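Long-range contact in cysteine hydrolase (Staphylococcus aureus, PDB 6KUA), which hydrolyses nicotinamide to nicotinic acid and ammonia as a nicotinamidase of the isochorismatase-like cysteine hydrolase family: residues 29-34 and 158-163. Sequence-based numbering, arbitrary orientation.
Sequences QNIEDF and GVASFN
Just beyond the Gly158-Ala160 run that meets Ile31 and Phe34, Ser161 OG is gripped twice: it accepts a nearly straight bond from Asn163 N (3.2 Å, 171°), closing an ST turn, and it is also hydrogen-bonded to Asp135 OD1. Asn163 then caps the start of helix 164-176 with its side chain.

Across the contact itself no hydrogen bond forms; side-chain carbon meets mostly backbone, and one methyl. Ile31 sends two branches onto neighbouring parts of the strand. Its chi1 of 74° folds CG1 back over the residue's own backbone, and the extended chain beyond carries CD1 to 3.6 Å from Gly158 O. The other branch, CG2, lies against the methyl of Ala160, with CB 3.9 Å away, and also touches Val159 O. Phe34 comes in beside Ile31, its CG anti to the backbone N (chi1 -175°), and the ring approaches Gly158 obliquely, CD1 being 3.4 Å from Gly158 CA. Val159 points away from the 29-34 turn, and its side chain touches His167 and Leu171 of helix 164-176.

In the fold, the type I turn Gln29-Glu32 and the first turn of helix 32-44 pack on the end of strand 151-160, an outermost strand of this chain's parallel sheet. With no hydrogen bond crossing between the two segments, the join probably depends on van der Waals packing: side-chain carbon laid on a strand end whose Gly158 and Ala160 backbones are bonded to Gly131, and Ala160 also to Thr134.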
loop_
_atom_site.group_PDB
_atom_site.type_symbol
_atom_site.label_atom_id
_atom_site.label_comp_id
_atom_site.label_asym_id
_atom_site.label_seq_id
_atom_site.Cartn_x
_atom_site.Cartn_y
_atom_site.Cartn_z
ATOM N N GLN A 29 -30.208 3.275 12.416
ATOM C CA GLN A 29 -31.370 3.955 11.862
ATOM C C GLN A 29 -31.476 5.385 12.375
ATOM O O GLN A 29 -32.009 6.253 11.675
ATOM C CB GLN A 29 -32.645 3.175 12.198
ATOM C CG GLN A 29 -32.622 1.715 11.751
ATOM C CD GLN A 29 -33.787 0.899 12.299
ATOM O OE1 GLN A 29 -34.815 1.447 12.710
ATOM N NE2 GLN A 29 -33.631 -0.420 12.301
ATOM N N ASN A 30 -30.972 5.653 13.580
ATOM C CA ASN A 30 -31.073 6.991 14.152
ATOM C C ASN A 30 -30.104 7.992 13.531
ATOM O O ASN A 30 -30.195 9.178 13.849
ATOM C CB ASN A 30 -30.836 6.940 15.663
ATOM C CG ASN A 30 -31.807 6.019 16.374
ATOM O OD1 ASN A 30 -33.020 6.218 16.325
ATOM N ND2 ASN A 30 -31.276 5.017 17.055
ATOM N N ILE A 31 -29.181 7.559 12.670
ATOM C CA ILE A 31 -28.262 8.492 12.021
ATOM C C ILE A 31 -28.685 8.820 10.591
ATOM O O ILE A 31 -28.047 9.662 9.939
ATOM C CB ILE A 31 -26.817 7.950 12.056
ATOM C CG1 ILE A 31 -26.636 6.807 11.060
ATOM C CG2 ILE A 31 -26.466 7.445 13.436
ATOM C CD1 ILE A 31 -25.260 6.186 11.115
ATOM N N GLU A 32 -29.756 8.188 10.099
ATOM C CA GLU A 32 -30.218 8.367 8.724
ATOM C C GLU A 32 -30.433 9.840 8.382
ATOM O O GLU A 32 -29.950 10.335 7.355
ATOM C CB GLU A 32 -31.507 7.551 8.535
ATOM C CG GLU A 32 -32.192 7.662 7.178
ATOM C CD GLU A 32 -33.492 6.857 7.120
ATOM O OE1 GLU A 32 -33.844 6.339 6.033
ATOM O OE2 GLU A 32 -34.158 6.732 8.172
ATOM N N ASP A 33 -31.142 10.567 9.243
ATOM C CA ASP A 33 -31.434 11.966 8.944
ATOM C C ASP A 33 -30.156 12.794 8.861
ATOM O O ASP A 33 -30.047 13.691 8.017
ATOM C CB ASP A 33 -32.375 12.548 10.001
ATOM C CG ASP A 33 -33.844 12.268 9.709
ATOM O OD1 ASP A 33 -34.152 11.472 8.788
ATOM O OD2 ASP A 33 -34.697 12.852 10.422
ATOM N N PHE A 34 -29.176 12.509 9.727
ATOM C CA PHE A 34 -27.937 13.282 9.714
ATOM C C PHE A 34 -27.108 12.991 8.467
ATOM O O PHE A 34 -26.503 13.898 7.887
ATOM C CB PHE A 34 -27.127 12.987 10.973
ATOM C CG PHE A 34 -25.885 13.818 11.105
ATOM C CD1 PHE A 34 -24.674 13.372 10.586
ATOM C CD2 PHE A 34 -25.928 15.043 11.748
ATOM C CE1 PHE A 34 -23.523 14.135 10.713
ATOM C CE2 PHE A 34 -24.784 15.815 11.880
ATOM C CZ PHE A 34 -23.579 15.360 11.360
ATOM N N GLY A 158 -23.120 11.180 13.167
ATOM C CA GLY A 158 -23.112 10.585 11.849
ATOM C C GLY A 158 -22.628 9.152 11.805
ATOM O O GLY A 158 -22.547 8.563 10.721
ATOM N N VAL A 159 -22.328 8.567 12.968
ATOM C CA VAL A 159 -21.838 7.198 13.057
ATOM C C VAL A 159 -22.577 6.472 14.180
ATOM O O VAL A 159 -23.105 7.094 15.103
ATOM C CB VAL A 159 -20.307 7.155 13.291
ATOM C CG1 VAL A 159 -19.554 7.628 12.036
ATOM C CG2 VAL A 159 -19.928 8.021 14.498
ATOM N N ALA A 160 -22.608 5.137 14.096
ATOM C CA ALA A 160 -23.262 4.323 15.117
ATOM C C ALA A 160 -22.640 2.936 15.188
ATOM O O ALA A 160 -22.088 2.429 14.210
ATOM C CB ALA A 160 -24.762 4.183 14.851
ATOM N N SER A 161 -22.782 2.300 16.353
ATOM C CA SER A 161 -22.385 0.907 16.519
ATOM C C SER A 161 -23.418 0.160 17.359
ATOM O O SER A 161 -24.173 0.755 18.130
ATOM C CB SER A 161 -21.005 0.787 17.184
ATOM O OG SER A 161 -20.607 -0.571 17.245
ATOM N N PHE A 162 -23.431 -1.170 17.215
ATOM C CA PHE A 162 -24.219 -1.997 18.125
ATOM C C PHE A 162 -23.608 -2.050 19.517
ATOM O O PHE A 162 -24.295 -2.425 20.473
ATOM C CB PHE A 162 -24.370 -3.420 17.570
ATOM C CG PHE A 162 -23.055 -4.105 17.255
ATOM C CD1 PHE A 162 -22.346 -4.783 18.249
ATOM C CD2 PHE A 162 -22.540 -4.087 15.962
ATOM C CE1 PHE A 162 -21.140 -5.414 17.963
ATOM C CE2 PHE A 162 -21.336 -4.720 15.666
ATOM C CZ PHE A 162 -20.635 -5.384 16.670
ATOM N N ASN A 163 -22.342 -1.673 19.646
ATOM C CA ASN A 163 -21.582 -1.772 20.885
ATOM C C ASN A 163 -21.385 -0.363 21.431
ATOM O O ASN A 163 -20.591 0.412 20.887
ATOM C CB ASN A 163 -20.251 -2.471 20.610
ATOM C CG ASN A 163 -19.371 -2.578 21.834
ATOM O OD1 ASN A 163 -19.740 -2.141 22.928
ATOM N ND2 ASN A 163 -18.192 -3.173 21.655
#